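Local coordinates for protein putative oxidoreductase (Bacteroides fragilis NCTC 9343, PDB 3FHL) that probably acts as a nucleotide-binding oxidoreductase of the Gfo/Idh/MocA family, joining a Rossmann NAD-binding domain to a C-terminal alpha/beta domain, at residues Asp185-Leu190 against Val227-Lys232; Lys140-Arg145 against Arg298-Ile303; Ser40-Lys45 against Ala51-Ser56; Ala11-Ser16 against Phe20-Ile25; Glu107-Ala112 against Thr326-Ile331. All blocks are in the same frame, centred on the assembly; numbering follows the deposited sequence. Where two conformers were deposited one is given.

Contact 1. Residues Asp185-Leu190 against Val227-Lys232; sequences DQAIQL and VKITLK
A187 meets I229 and L231 with no ring, amide or carboxylate in play, so there are no flat faces or edges; three aliphatic side chains make up the whole contact. The CB methyl of A187 projects from helix 180-191 toward strand 228-234, and the two branched side chains point back at it from one face of the sheet. A187 CB lies 4.2 Å from L231 CD2, one of the two end methyls of the leucine. Its separation from I229 CD1 is 4.5 Å, a looser approach that holds for one of two modelled isoleucine conformers. L231 CG sits beside its backbone N (chi1 -44°), which directs the CD2 branch to the helix. Contact is therefore methyl to methyl, nonpolar and buried on both sides. With one methyl on the helix side, the CA atoms of A187 and I229 stand 8.1 Å apart and the packing is light. Next to A187, Q186 turns its amide to R125 O, and D185 forms a salt bridge with R126. Helix 180-191 is flanked by helix 129-139, touched by L190, and by helix 328-347, touched by I188. Strand 228-234 runs between strands 146-154 and 213-221, and from its other face K228 and K232 reach acidic residues of the second subunit, among them D200 and E148.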
# COMPACT_ATOMS: atom_id res chain seq x y z
N ASP C 185 12.72 9.73 -6.98
CA ASP C 185 13.00 11.02 -7.64
C ASP C 185 11.79 11.95 -7.67
O ASP C 185 11.87 13.11 -7.24
CB ASP C 185 13.53 10.80 -9.05
CG ASP C 185 13.81 12.11 -9.77
OD1 ASP C 185 14.67 12.91 -9.29
OD2 ASP C 185 13.16 12.35 -10.82
N GLN C 186 10.66 11.42 -8.13
CA GLN C 186 9.39 12.15 -8.14
C GLN C 186 8.99 12.62 -6.76
O GLN C 186 8.57 13.77 -6.61
CB GLN C 186 8.28 11.28 -8.72
CG GLN C 186 8.34 11.05 -10.25
CD GLN C 186 7.28 10.07 -10.73
OE1 GLN C 186 6.68 9.37 -9.92
NE2 GLN C 186 7.05 10.00 -12.04
N ALA C 187 9.12 11.76 -5.74
CA ALA C 187 8.68 12.15 -4.38
C ALA C 187 9.54 13.27 -3.81
O ALA C 187 9.01 14.19 -3.18
CB ALA C 187 8.66 10.94 -3.43
N ILE C 188 10.84 13.18 -4.04
CA ILE C 188 11.80 14.23 -3.61
C ILE C 188 11.51 15.56 -4.31
O ILE C 188 11.54 16.62 -3.67
CB ILE C 188 13.27 13.81 -3.84
CG1 ILE C 188 13.64 12.62 -2.95
CG2 ILE C 188 14.25 14.98 -3.57
CD1 ILE C 188 14.94 11.95 -3.39
N GLN C 189 11.22 15.51 -5.61
CA GLN C 189 10.84 16.73 -6.34
C GLN C 189 9.63 17.44 -5.72
O GLN C 189 9.62 18.67 -5.59
CB GLN C 189 10.62 16.44 -7.83
CG GLN C 189 11.93 16.24 -8.60
CD GLN C 189 12.87 17.45 -8.49
OE1 GLN C 189 12.54 18.55 -8.92
NE2 GLN C 189 14.05 17.24 -7.90
N LEU C 190 8.63 16.67 -5.32
CA LEU C 190 7.43 17.29 -4.75
C LEU C 190 7.56 17.70 -3.29
O LEU C 190 7.00 18.72 -2.91
CB LEU C 190 6.21 16.38 -4.91
CG LEU C 190 5.81 15.93 -6.31
CD1 LEU C 190 4.66 14.95 -6.23
CD2 LEU C 190 5.44 17.11 -7.20
N VAL C 227 2.85 15.05 5.43
CA VAL C 227 2.27 14.24 4.35
C VAL C 227 2.82 12.82 4.45
O VAL C 227 4.03 12.62 4.56
CB VAL C 227 2.54 14.83 2.91
CG1 VAL C 227 1.97 13.92 1.81
CG2 VAL C 227 1.91 16.21 2.76
N LYS C 228 1.91 11.85 4.39
CA LYS C 228 2.26 10.44 4.46
C LYS C 228 2.61 9.93 3.06
O LYS C 228 1.80 10.05 2.15
CB LYS C 228 1.08 9.66 5.07
CG LYS C 228 0.65 10.19 6.44
CD LYS C 228 1.73 9.94 7.50
CE LYS C 228 1.21 10.27 8.90
NZ LYS C 228 2.33 10.35 9.87
N ILE C 229 3.82 9.38 2.93
CA ILE C 229 4.35 8.93 1.63
C ILE C 229 4.51 7.41 1.56
O ILE C 229 5.18 6.82 2.40
CB ILE C 229 5.73 9.59 1.31
CG1 ILE C 229 5.58 11.09 1.09
CG2 ILE C 229 6.39 8.93 0.09
CD1 ILE C 229 6.84 11.75 0.58
N THR C 230 3.91 6.79 0.55
CA THR C 230 4.16 5.38 0.28
C THR C 230 4.60 5.20 -1.16
O THR C 230 3.89 5.61 -2.09
CB THR C 230 2.90 4.50 0.49
OG1 THR C 230 2.33 4.77 1.76
CG2 THR C 230 3.26 3.03 0.45
N LEU C 231 5.75 4.57 -1.36
CA LEU C 231 6.23 4.20 -2.70
C LEU C 231 6.31 2.68 -2.81
O LEU C 231 6.85 2.01 -1.93
CB LEU C 231 7.59 4.85 -2.99
CG LEU C 231 7.74 6.33 -2.59
CD1 LEU C 231 9.18 6.78 -2.71
CD2 LEU C 231 6.83 7.21 -3.46
N LYS C 232 5.77 2.13 -3.89
CA LYS C 232 5.65 0.68 -4.01
C LYS C 232 5.87 0.21 -5.42
O LYS C 232 5.53 0.91 -6.37
CB LYS C 232 4.23 0.24 -3.66
CG LYS C 232 3.98 -0.15 -2.25
CD LYS C 232 2.55 -0.70 -2.09
CE LYS C 232 2.48 -2.21 -2.21
NZ LYS C 232 1.14 -2.70 -1.72

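Contact 2. Residues Lys140-Arg145 against Arg298-Ile303; sequences KSLLGR and RKYPGI
The turn that ends helix 129-139 and leads into strand 146-154 closes over Y300, beside strand 294-299 at one edge of the C-terminal domain's mixed sheet. S141 leaves the helix in a Schellman motif, with positive phi (51°), and a type I beta turn from S141 to G144 follows, tied by G144 N to S141 O at 3.1 Å. K140, just before the turn, and L142, within it, both point toward the tyrosine. Y300 holds CG anti to its backbone N (chi1 -177°), which sends its ring toward the turn, while L142 comes from the opposite direction. The CD1 methyl of L142 meets the ring obliquely, 3.6 Å from Y300 CE1 and 3.9 Å from Y300 CZ. K140 slants across the far end of the ring, where the aliphatic K140 CD lies 3.6 Å from Y300 OH. Its ammonium passes beyond the phenol instead of bonding it, and the last torsion of the chain bends to carry NZ into a salt bridge with D136. The hydroxyl of Y300 hydrogen-bonds the other carboxylate oxygen of the same aspartate, in the last turns of helix 129-139. Further packing comes from L287, of strand 286-291, which touches both L142 and Y300. One carboxylate thus serves two partners, phenol and ammonium, and the positive charge beside it would be expected to favour its ionised form. Across the two segments themselves, the L142 methyl packs on the ring and the K140 methylene on the phenol oxygen, both in van der Waals contact at a partly open surface.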
# COMPACT_ATOMS: atom_id res chain seq x y z
N LYS C 140 -2.98 23.53 -8.34
CA LYS C 140 -4.33 24.09 -8.32
C LYS C 140 -5.06 23.90 -6.98
O LYS C 140 -6.21 24.34 -6.84
CB LYS C 140 -5.16 23.49 -9.46
CG LYS C 140 -4.75 23.95 -10.88
CD LYS C 140 -5.58 23.24 -11.96
CE LYS C 140 -5.43 23.88 -13.35
NZ LYS C 140 -4.04 24.25 -13.71
N SER C 141 -4.39 23.25 -6.02
CA SER C 141 -4.97 22.93 -4.69
C SER C 141 -6.33 22.25 -4.73
O SER C 141 -7.19 22.50 -3.89
CB SER C 141 -5.02 24.18 -3.79
OG SER C 141 -3.73 24.73 -3.61
N LEU C 142 -6.53 21.38 -5.72
CA LEU C 142 -7.83 20.76 -5.97
C LEU C 142 -8.29 19.80 -4.87
O LEU C 142 -9.49 19.60 -4.69
CB LEU C 142 -7.84 20.03 -7.32
CG LEU C 142 -7.73 20.82 -8.62
CD1 LEU C 142 -7.85 19.86 -9.77
CD2 LEU C 142 -8.82 21.88 -8.74
N LEU C 143 -7.32 19.23 -4.14
CA LEU C 143 -7.59 18.28 -3.04
C LEU C 143 -7.70 18.97 -1.70
O LEU C 143 -7.93 18.32 -0.68
CB LEU C 143 -6.51 17.19 -2.98
CG LEU C 143 -6.23 16.45 -4.29
CD1 LEU C 143 -5.18 15.36 -4.12
CD2 LEU C 143 -7.52 15.86 -4.86
N GLY C 144 -7.53 20.30 -1.69
CA GLY C 144 -7.43 21.04 -0.44
C GLY C 144 -6.00 20.92 0.04
O GLY C 144 -5.07 21.02 -0.76
N ARG C 145 -5.80 20.71 1.34
CA ARG C 145 -4.47 20.44 1.88
C ARG C 145 -4.15 18.95 1.69
O ARG C 145 -4.92 18.11 2.15
CB ARG C 145 -4.42 20.81 3.36
CG ARG C 145 -3.19 20.33 4.09
CD ARG C 145 -3.11 20.87 5.50
NE ARG C 145 -4.30 20.62 6.32
CZ ARG C 145 -4.47 19.54 7.09
NH1 ARG C 145 -3.56 18.59 7.12
NH2 ARG C 145 -5.58 19.42 7.81
N ARG C 298 -15.32 12.95 -11.22
CA ARG C 298 -15.18 12.77 -12.64
C ARG C 298 -13.77 12.59 -13.09
O ARG C 298 -12.88 12.88 -12.37
CB ARG C 298 -15.80 13.93 -13.38
CG ARG C 298 -15.03 15.17 -13.28
CD ARG C 298 -15.90 16.40 -13.40
NE ARG C 298 -15.03 17.55 -13.40
CZ ARG C 298 -15.30 18.73 -12.88
NH1 ARG C 298 -14.39 19.65 -12.92
NH2 ARG C 298 -16.46 18.99 -12.33
N LYS C 299 -13.59 12.09 -14.29
CA LYS C 299 -12.26 11.99 -14.88
C LYS C 299 -11.65 13.38 -15.06
O LYS C 299 -12.33 14.34 -15.44
CB LYS C 299 -12.31 11.21 -16.20
CG LYS C 299 -12.57 9.72 -16.02
CD LYS C 299 -11.68 9.13 -14.92
CE LYS C 299 -11.63 7.63 -14.98
NZ LYS C 299 -10.88 7.17 -16.19
N TYR C 300 -10.36 13.49 -14.74
CA TYR C 300 -9.68 14.78 -14.77
C TYR C 300 -8.84 14.88 -16.05
O TYR C 300 -7.90 14.11 -16.21
CB TYR C 300 -8.78 14.93 -13.53
CG TYR C 300 -8.10 16.28 -13.47
CD1 TYR C 300 -8.82 17.43 -13.19
CD2 TYR C 300 -6.73 16.40 -13.71
CE1 TYR C 300 -8.20 18.67 -13.15
CE2 TYR C 300 -6.10 17.63 -13.67
CZ TYR C 300 -6.84 18.76 -13.38
OH TYR C 300 -6.21 19.98 -13.33
N PRO C 301 -9.21 15.83 -16.96
CA PRO C 301 -8.43 16.02 -18.19
C PRO C 301 -7.01 16.38 -17.82
O PRO C 301 -6.77 17.41 -17.19
CB PRO C 301 -9.14 17.19 -18.88
CG PRO C 301 -10.53 17.21 -18.30
CD PRO C 301 -10.35 16.75 -16.88
N GLY C 302 -6.07 15.50 -18.17
CA GLY C 302 -4.73 15.63 -17.65
C GLY C 302 -3.80 16.46 -18.49
O GLY C 302 -4.19 17.00 -19.54
N ILE C 303 -2.57 16.58 -18.01
CA ILE C 303 -1.46 17.14 -18.75
C ILE C 303 -0.84 16.06 -19.63
O ILE C 303 -0.60 14.96 -19.16
CB ILE C 303 -0.39 17.69 -17.77
CG1 ILE C 303 -1.02 18.70 -16.80
CG2 ILE C 303 0.78 18.31 -18.51
CD1 ILE C 303 -1.64 19.90 -17.45

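Contact 3. Residues Ser40-Lys45 against Ala51-Ser56; sequences SKELSK and ASIVRS
R55 reaches back over the loop and grips K41 and E42 with two nitrogens of its guanidinium. R55 NH1 donates to K41 O at 2.7 Å in a nearly straight bond (163°), with the oxygen in the guanidinium plane. R55 NH2 stands 2.9 Å from E42 OE2; that salt bridge is strongly bent as a hydrogen bond and weak, although the carboxylate and guanidinium planes are only 27° apart. The other carboxylate oxygen, E42 OE1, meets K45 NZ at 3.4 Å, also weakly, so the glutamate sits between two cations in a small network. A bend at chi2 of R55 (-55°) brings the group back over strand 52-54, where I53 CG2 supports one guanidinium face, displaced toward the rim. I53 fills the inside of the loop: its CD1 lies 3.4 Å from S44 OG. The same methyl packs 3.8 Å from E42 CG and also touches the K45 chain. E38 positions this first shell. Its carboxylate binds the S44 hydroxyl and the amide of L43, while its backbone oxygen takes a second bond from R55 NH1. The charged network lies toward the surface, whereas S44 is buried. Strand 52-54 is the outermost strand of the parallel Rossmann sheet on this side. It pairs with strand 31-37, and the 40-45 loop, which follows strand 31-37, runs alongside strand 52-54, with S40 near R55 and K45 near A51.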
# COMPACT_ATOMS: atom_id res chain seq x y z
N SER C 40 30.23 0.44 -35.43
CA SER C 40 30.36 -0.42 -36.61
C SER C 40 29.18 -0.34 -37.59
O SER C 40 29.34 -0.59 -38.79
CB SER C 40 30.55 -1.86 -36.18
OG SER C 40 29.39 -2.33 -35.50
N LYS C 41 28.00 -0.02 -37.06
CA LYS C 41 26.77 0.02 -37.87
C LYS C 41 26.51 1.42 -38.43
O LYS C 41 27.26 2.36 -38.15
CB LYS C 41 25.58 -0.45 -37.03
CG LYS C 41 25.62 -1.91 -36.59
CD LYS C 41 24.55 -2.19 -35.54
CE LYS C 41 24.41 -3.68 -35.25
NZ LYS C 41 23.10 -3.98 -34.61
N GLU C 42 25.44 1.55 -39.22
CA GLU C 42 24.97 2.83 -39.75
C GLU C 42 23.45 2.91 -39.64
O GLU C 42 22.76 3.36 -40.58
CB GLU C 42 25.43 3.03 -41.19
CG GLU C 42 26.86 3.53 -41.32
CD GLU C 42 27.52 3.13 -42.62
OE1 GLU C 42 26.81 2.82 -43.60
OE2 GLU C 42 28.78 3.12 -42.66
N LEU C 43 22.94 2.50 -38.48
CA LEU C 43 21.50 2.40 -38.21
C LEU C 43 20.78 3.75 -38.23
O LEU C 43 19.59 3.81 -38.56
CB LEU C 43 21.29 1.74 -36.84
CG LEU C 43 20.98 0.24 -36.68
CD1 LEU C 43 21.65 -0.65 -37.73
CD2 LEU C 43 21.35 -0.18 -35.27
N SER C 44 21.50 4.81 -37.89
CA SER C 44 20.93 6.15 -37.81
C SER C 44 20.71 6.84 -39.16
O SER C 44 20.03 7.86 -39.21
CB SER C 44 21.77 7.05 -36.90
OG SER C 44 23.05 7.28 -37.46
N LYS C 45 21.27 6.27 -40.23
CA LYS C 45 21.17 6.86 -41.57
C LYS C 45 19.76 6.93 -42.12
O LYS C 45 19.41 7.88 -42.82
CB LYS C 45 22.10 6.14 -42.55
CG LYS C 45 23.40 6.88 -42.80
CD LYS C 45 24.28 6.18 -43.82
CE LYS C 45 25.54 7.01 -44.08
NZ LYS C 45 26.75 6.18 -44.36
N ALA C 51 22.55 13.72 -39.77
CA ALA C 51 23.50 13.53 -38.67
C ALA C 51 24.78 12.94 -39.24
O ALA C 51 24.77 12.29 -40.29
CB ALA C 51 22.92 12.59 -37.61
N SER C 52 25.89 13.17 -38.55
CA SER C 52 27.17 12.58 -38.95
C SER C 52 27.54 11.41 -38.05
O SER C 52 27.66 11.58 -36.83
CB SER C 52 28.28 13.63 -38.95
OG SER C 52 28.03 14.63 -39.92
N ILE C 53 27.73 10.24 -38.64
CA ILE C 53 28.17 9.07 -37.89
C ILE C 53 29.67 9.12 -37.64
O ILE C 53 30.46 9.22 -38.57
CB ILE C 53 27.76 7.73 -38.58
CG1 ILE C 53 26.25 7.53 -38.47
CG2 ILE C 53 28.49 6.53 -37.94
CD1 ILE C 53 25.64 6.70 -39.59
N VAL C 54 30.06 9.06 -36.37
CA VAL C 54 31.45 8.88 -35.99
C VAL C 54 31.63 7.50 -35.33
O VAL C 54 30.65 6.88 -34.92
CB VAL C 54 32.01 10.03 -35.10
CG1 VAL C 54 32.05 11.34 -35.89
CG2 VAL C 54 31.22 10.21 -33.81
N ARG C 55 32.87 7.03 -35.26
CA ARG C 55 33.15 5.66 -34.84
C ARG C 55 33.61 5.54 -33.40
O ARG C 55 33.73 4.43 -32.87
CB ARG C 55 34.20 5.02 -35.78
CG ARG C 55 33.76 4.82 -37.23
CD ARG C 55 32.49 4.02 -37.32
NE ARG C 55 31.98 3.90 -38.68
CZ ARG C 55 30.75 3.48 -38.98
NH1 ARG C 55 29.89 3.15 -38.02
NH2 ARG C 55 30.36 3.40 -40.25
N SER C 56 33.90 6.67 -32.75
CA SER C 56 34.36 6.63 -31.37
C SER C 56 33.84 7.81 -30.58
O SER C 56 33.44 8.84 -31.15
CB SER C 56 35.89 6.59 -31.30
OG SER C 56 36.47 7.80 -31.75

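Contact 4. Residues Ala11-Ser16 against Phe20-Ile25; sequences AAFGMS and FHAPFI
S16 and F20 are joined one turn apart at the start of helix 15-27, the helix that follows strand 6-10 in the first beta-alpha-beta unit of the Rossmann fold. G14 takes the N-cap position; in this fold, such a glycine-containing turn usually lies at the dinucleotide site. The tight part is the helical bond from F20 N to S16 O, 2.9 Å long with an angle of 157° at the hydrogen. H21 CD2 presses against the same carbonyl, 3.4 Å from S16 O, while its ring nitrogens are held by Y311 and E95. The looser side belongs to M15, an exposed residue. Its CG is anti to the backbone N (chi1 179°), and two bends farther out carry the thioether forward along the helix to F20. The resulting Met-aromatic contact with F20 is oblique, the sulfur M15 SD standing 5.1 Å from the ring centroid and 4.0 Å from F20 CE2. L266, in helix 261-266, also touches the methionine. Ahead of the helix, F13 swings its ring edge toward the buried helix face, and F13 CE1 comes within 3.9 Å of A22 CB, which lies in the plane of the ring.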
# COMPACT_ATOMS: atom_id res chain seq x y z
N ALA C 11 26.15 9.68 -27.72
CA ALA C 11 27.21 8.69 -27.47
C ALA C 11 26.89 7.26 -27.92
O ALA C 11 27.81 6.46 -28.07
CB ALA C 11 27.63 8.71 -26.00
N ALA C 12 25.62 6.94 -28.13
CA ALA C 12 25.22 5.60 -28.58
C ALA C 12 23.89 5.58 -29.32
O ALA C 12 22.98 6.36 -29.02
CB ALA C 12 25.19 4.61 -27.39
N PHE C 13 23.77 4.69 -30.30
CA PHE C 13 22.50 4.51 -30.99
C PHE C 13 21.90 3.12 -30.69
O PHE C 13 21.35 2.46 -31.57
CB PHE C 13 22.65 4.76 -32.49
CG PHE C 13 21.37 5.17 -33.18
CD1 PHE C 13 20.76 6.39 -32.88
CD2 PHE C 13 20.81 4.36 -34.17
CE1 PHE C 13 19.59 6.78 -33.54
CE2 PHE C 13 19.63 4.73 -34.82
CZ PHE C 13 19.02 5.95 -34.51
N GLY C 14 22.00 2.70 -29.43
CA GLY C 14 21.28 1.52 -28.94
C GLY C 14 19.84 1.91 -28.65
O GLY C 14 19.37 2.95 -29.14
N MET C 15 19.13 1.10 -27.86
CA MET C 15 17.71 1.36 -27.57
C MET C 15 17.47 2.76 -27.01
O MET C 15 16.64 3.49 -27.54
CB MET C 15 17.11 0.30 -26.62
CG MET C 15 15.62 0.53 -26.25
SD MET C 15 15.22 1.79 -24.97
CE MET C 15 16.25 1.30 -23.59
N SER C 16 18.19 3.11 -25.94
CA SER C 16 18.02 4.42 -25.30
C SER C 16 18.21 5.57 -26.29
O SER C 16 17.43 6.53 -26.28
CB SER C 16 18.97 4.57 -24.12
OG SER C 16 20.31 4.74 -24.55
N PHE C 20 14.69 7.49 -26.48
CA PHE C 20 14.56 8.63 -25.57
C PHE C 20 15.26 9.92 -26.01
O PHE C 20 14.86 11.01 -25.58
CB PHE C 20 15.07 8.24 -24.18
CG PHE C 20 14.26 7.17 -23.51
CD1 PHE C 20 12.95 7.42 -23.10
CD2 PHE C 20 14.79 5.90 -23.32
CE1 PHE C 20 12.18 6.43 -22.50
CE2 PHE C 20 14.04 4.90 -22.72
CZ PHE C 20 12.73 5.16 -22.31
N HIS C 21 16.29 9.80 -26.84
CA HIS C 21 17.16 10.94 -27.11
C HIS C 21 17.09 11.47 -28.54
O HIS C 21 16.64 12.59 -28.74
CB HIS C 21 18.60 10.60 -26.71
CG HIS C 21 18.72 10.21 -25.28
ND1 HIS C 21 18.38 11.07 -24.25
CD2 HIS C 21 19.10 9.05 -24.70
CE1 HIS C 21 18.58 10.45 -23.10
NE2 HIS C 21 19.01 9.23 -23.34
N ALA C 22 17.53 10.67 -29.50
CA ALA C 22 17.46 11.06 -30.92
C ALA C 22 16.11 11.60 -31.43
O ALA C 22 16.11 12.61 -32.14
CB ALA C 22 18.01 9.96 -31.83
N PRO C 23 14.96 10.97 -31.08
CA PRO C 23 13.70 11.55 -31.53
C PRO C 23 13.42 12.98 -31.05
O PRO C 23 12.75 13.73 -31.76
CB PRO C 23 12.65 10.59 -30.95
CG PRO C 23 13.35 9.32 -30.86
CD PRO C 23 14.71 9.70 -30.36
N PHE C 24 13.94 13.35 -29.88
CA PHE C 24 13.72 14.68 -29.30
C PHE C 24 14.80 15.72 -29.62
O PHE C 24 14.48 16.87 -29.91
CB PHE C 24 13.50 14.57 -27.78
CG PHE C 24 12.27 13.79 -27.44
CD1 PHE C 24 11.00 14.36 -27.60
CD2 PHE C 24 12.36 12.45 -27.05
CE1 PHE C 24 9.85 13.64 -27.30
CE2 PHE C 24 11.21 11.72 -26.76
CZ PHE C 24 9.95 12.31 -26.90
N ILE C 25 16.06 15.31 -29.59
CA ILE C 25 17.15 16.18 -30.05
C ILE C 25 16.88 16.61 -31.51
O ILE C 25 17.05 17.77 -31.85
CB ILE C 25 18.55 15.50 -29.92
CG1 ILE C 25 18.83 15.12 -28.46
CG2 ILE C 25 19.67 16.44 -30.44
CD1 ILE C 25 19.82 14.01 -28.30

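Contact 5. Residues Glu107-Ala112 against Thr326-Ile331; sequences ELIALA and THAQDI
I109 carries CG1 beside its backbone N (chi1 -73°) and extends it through a nearly straight second torsion (chi2 166°), and this stretches CD1 from helix 102-115 to the first turn of helix 328-347. There it meets A328 and Q329. The inner part of the isoleucine chain rests on the alanine, with I109 CG1 3.8 Å from A328 CB, and the tip passes on, its methyl I109 CD1 lying 3.6 Å from Q329 N. Q329 leaves with CG anti to its N and then bends at chi2 (64°), curling back so that its amide oxygen comes alongside the same methyl, Q329 OE1 to I109 CD1 at 3.7 Å. The two side chains cross at about a right angle. Having so small a side chain at A328 lets the backbones draw near, the CA atoms of I109 and A328 being 6.9 Å apart. Around them, A328 also packs on L119 and V121, and residues 326 and 328 form backbone bonds with strand 119-122, an edge strand of the Rossmann sheet. The contact therefore joins a Rossmann helix to the leading turn of a C-terminal-domain helix. It is van der Waals in kind: aliphatic carbons meet at A328, a methyl meets polar atoms at Q329, whose NH2 group bonds N333 one turn on. Close packing, with no directional bond between the two segments, joins I109 to the C-terminal helix.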
# COMPACT_ATOMS: atom_id res chain seq x y z
N GLU C 107 32.72 13.72 -7.58
CA GLU C 107 33.88 14.22 -8.34
C GLU C 107 33.47 14.90 -9.66
O GLU C 107 33.97 15.99 -9.98
CB GLU C 107 34.86 13.08 -8.63
CG GLU C 107 36.17 13.53 -9.25
CD GLU C 107 36.97 12.39 -9.84
OE1 GLU C 107 36.75 11.22 -9.44
OE2 GLU C 107 37.83 12.65 -10.72
N LEU C 108 32.57 14.27 -10.40
CA LEU C 108 32.07 14.82 -11.67
C LEU C 108 31.32 16.12 -11.48
O LEU C 108 31.50 17.06 -12.26
CB LEU C 108 31.18 13.80 -12.38
CG LEU C 108 31.89 12.59 -12.99
CD1 LEU C 108 30.89 11.76 -13.78
CD2 LEU C 108 33.05 13.03 -13.87
N ILE C 109 30.49 16.18 -10.43
CA ILE C 109 29.70 17.37 -10.10
C ILE C 109 30.61 18.56 -9.79
O ILE C 109 30.38 19.66 -10.29
CB ILE C 109 28.69 17.07 -8.95
CG1 ILE C 109 27.53 16.19 -9.47
CG2 ILE C 109 28.14 18.37 -8.32
CD1 ILE C 109 26.67 15.56 -8.38
N ALA C 110 31.65 18.32 -8.99
CA ALA C 110 32.65 19.35 -8.67
C ALA C 110 33.46 19.81 -9.88
O ALA C 110 33.74 21.00 -10.02
CB ALA C 110 33.56 18.87 -7.56
N LEU C 111 33.84 18.88 -10.76
CA LEU C 111 34.54 19.21 -12.00
C LEU C 111 33.68 20.10 -12.91
O LEU C 111 34.15 21.14 -13.38
CB LEU C 111 34.99 17.95 -12.74
CG LEU C 111 35.69 18.07 -14.09
CD1 LEU C 111 37.06 18.75 -13.98
CD2 LEU C 111 35.84 16.70 -14.75
N ALA C 112 32.43 19.70 -13.15
CA ALA C 112 31.51 20.51 -13.93
C ALA C 112 31.27 21.90 -13.32
O ALA C 112 31.16 22.89 -14.05
CB ALA C 112 30.17 19.78 -14.13
N THR C 326 17.25 19.00 -13.78
CA THR C 326 17.79 17.66 -13.65
C THR C 326 19.28 17.64 -13.30
O THR C 326 20.07 16.90 -13.90
CB THR C 326 17.59 16.87 -14.96
OG1 THR C 326 18.13 17.62 -16.05
CG2 THR C 326 16.08 16.60 -15.22
N HIS C 327 19.67 18.43 -12.30
CA HIS C 327 21.03 18.38 -11.78
C HIS C 327 21.44 16.95 -11.43
O HIS C 327 20.63 16.18 -10.91
CB HIS C 327 21.16 19.23 -10.52
CG HIS C 327 21.16 20.70 -10.78
ND1 HIS C 327 20.07 21.50 -10.53
CD2 HIS C 327 22.14 21.53 -11.22
CE1 HIS C 327 20.36 22.75 -10.83
NE2 HIS C 327 21.61 22.80 -11.25
N ALA C 328 22.69 16.62 -11.70
CA ALA C 328 23.25 15.32 -11.33
C ALA C 328 23.15 15.01 -9.83
O ALA C 328 23.03 13.84 -9.45
CB ALA C 328 24.70 15.21 -11.78
N GLN C 329 23.16 16.05 -9.00
CA GLN C 329 23.01 15.89 -7.54
C GLN C 329 21.67 15.21 -7.19
O GLN C 329 21.59 14.47 -6.21
CB GLN C 329 23.13 17.23 -6.82
CG GLN C 329 23.10 17.18 -5.29
CD GLN C 329 24.27 16.43 -4.71
OE1 GLN C 329 25.42 16.67 -5.07
NE2 GLN C 329 23.99 15.52 -3.77
N ASP C 330 20.64 15.45 -8.01
CA ASP C 330 19.34 14.81 -7.82
C ASP C 330 19.43 13.28 -7.78
O ASP C 330 18.79 12.67 -6.93
CB ASP C 330 18.33 15.25 -8.89
CG ASP C 330 17.82 16.67 -8.68
OD1 ASP C 330 18.15 17.30 -7.65
OD2 ASP C 330 17.08 17.16 -9.55
N ILE C 331 20.22 12.67 -8.66
CA ILE C 331 20.37 11.21 -8.65
C ILE C 331 21.22 10.71 -7.48
O ILE C 331 21.01 9.60 -7.02
CB ILE C 331 20.82 10.62 -10.02
CG1 ILE C 331 20.40 9.15 -10.17
CG2 ILE C 331 22.31 10.70 -10.21
CD1 ILE C 331 18.89 8.91 -10.16

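In the fold
Contacts 3 and 4 are neighbours in the Rossmann domain, centres about 12 Å apart, and touch directly where F13 CE2 lies 3.6 Å from S44 CA. Contact 4, at the turn where this fold usually receives its dinucleotide, is probably the one nearest a cofactor site. Contacts 1 and 2 belong to the C-terminal domain, reach the same mixed sheet and have centres about 18 Å apart without touching. Contact 5 spans the two domains and meets contact 1 by packing, Q189 NE2 to D330 OD2 at 3.5 Å; R126 forms salt bridges with D185 and D330, linking both. Contacts 2 and 3 are the farthest apart, about 46 Å between centres.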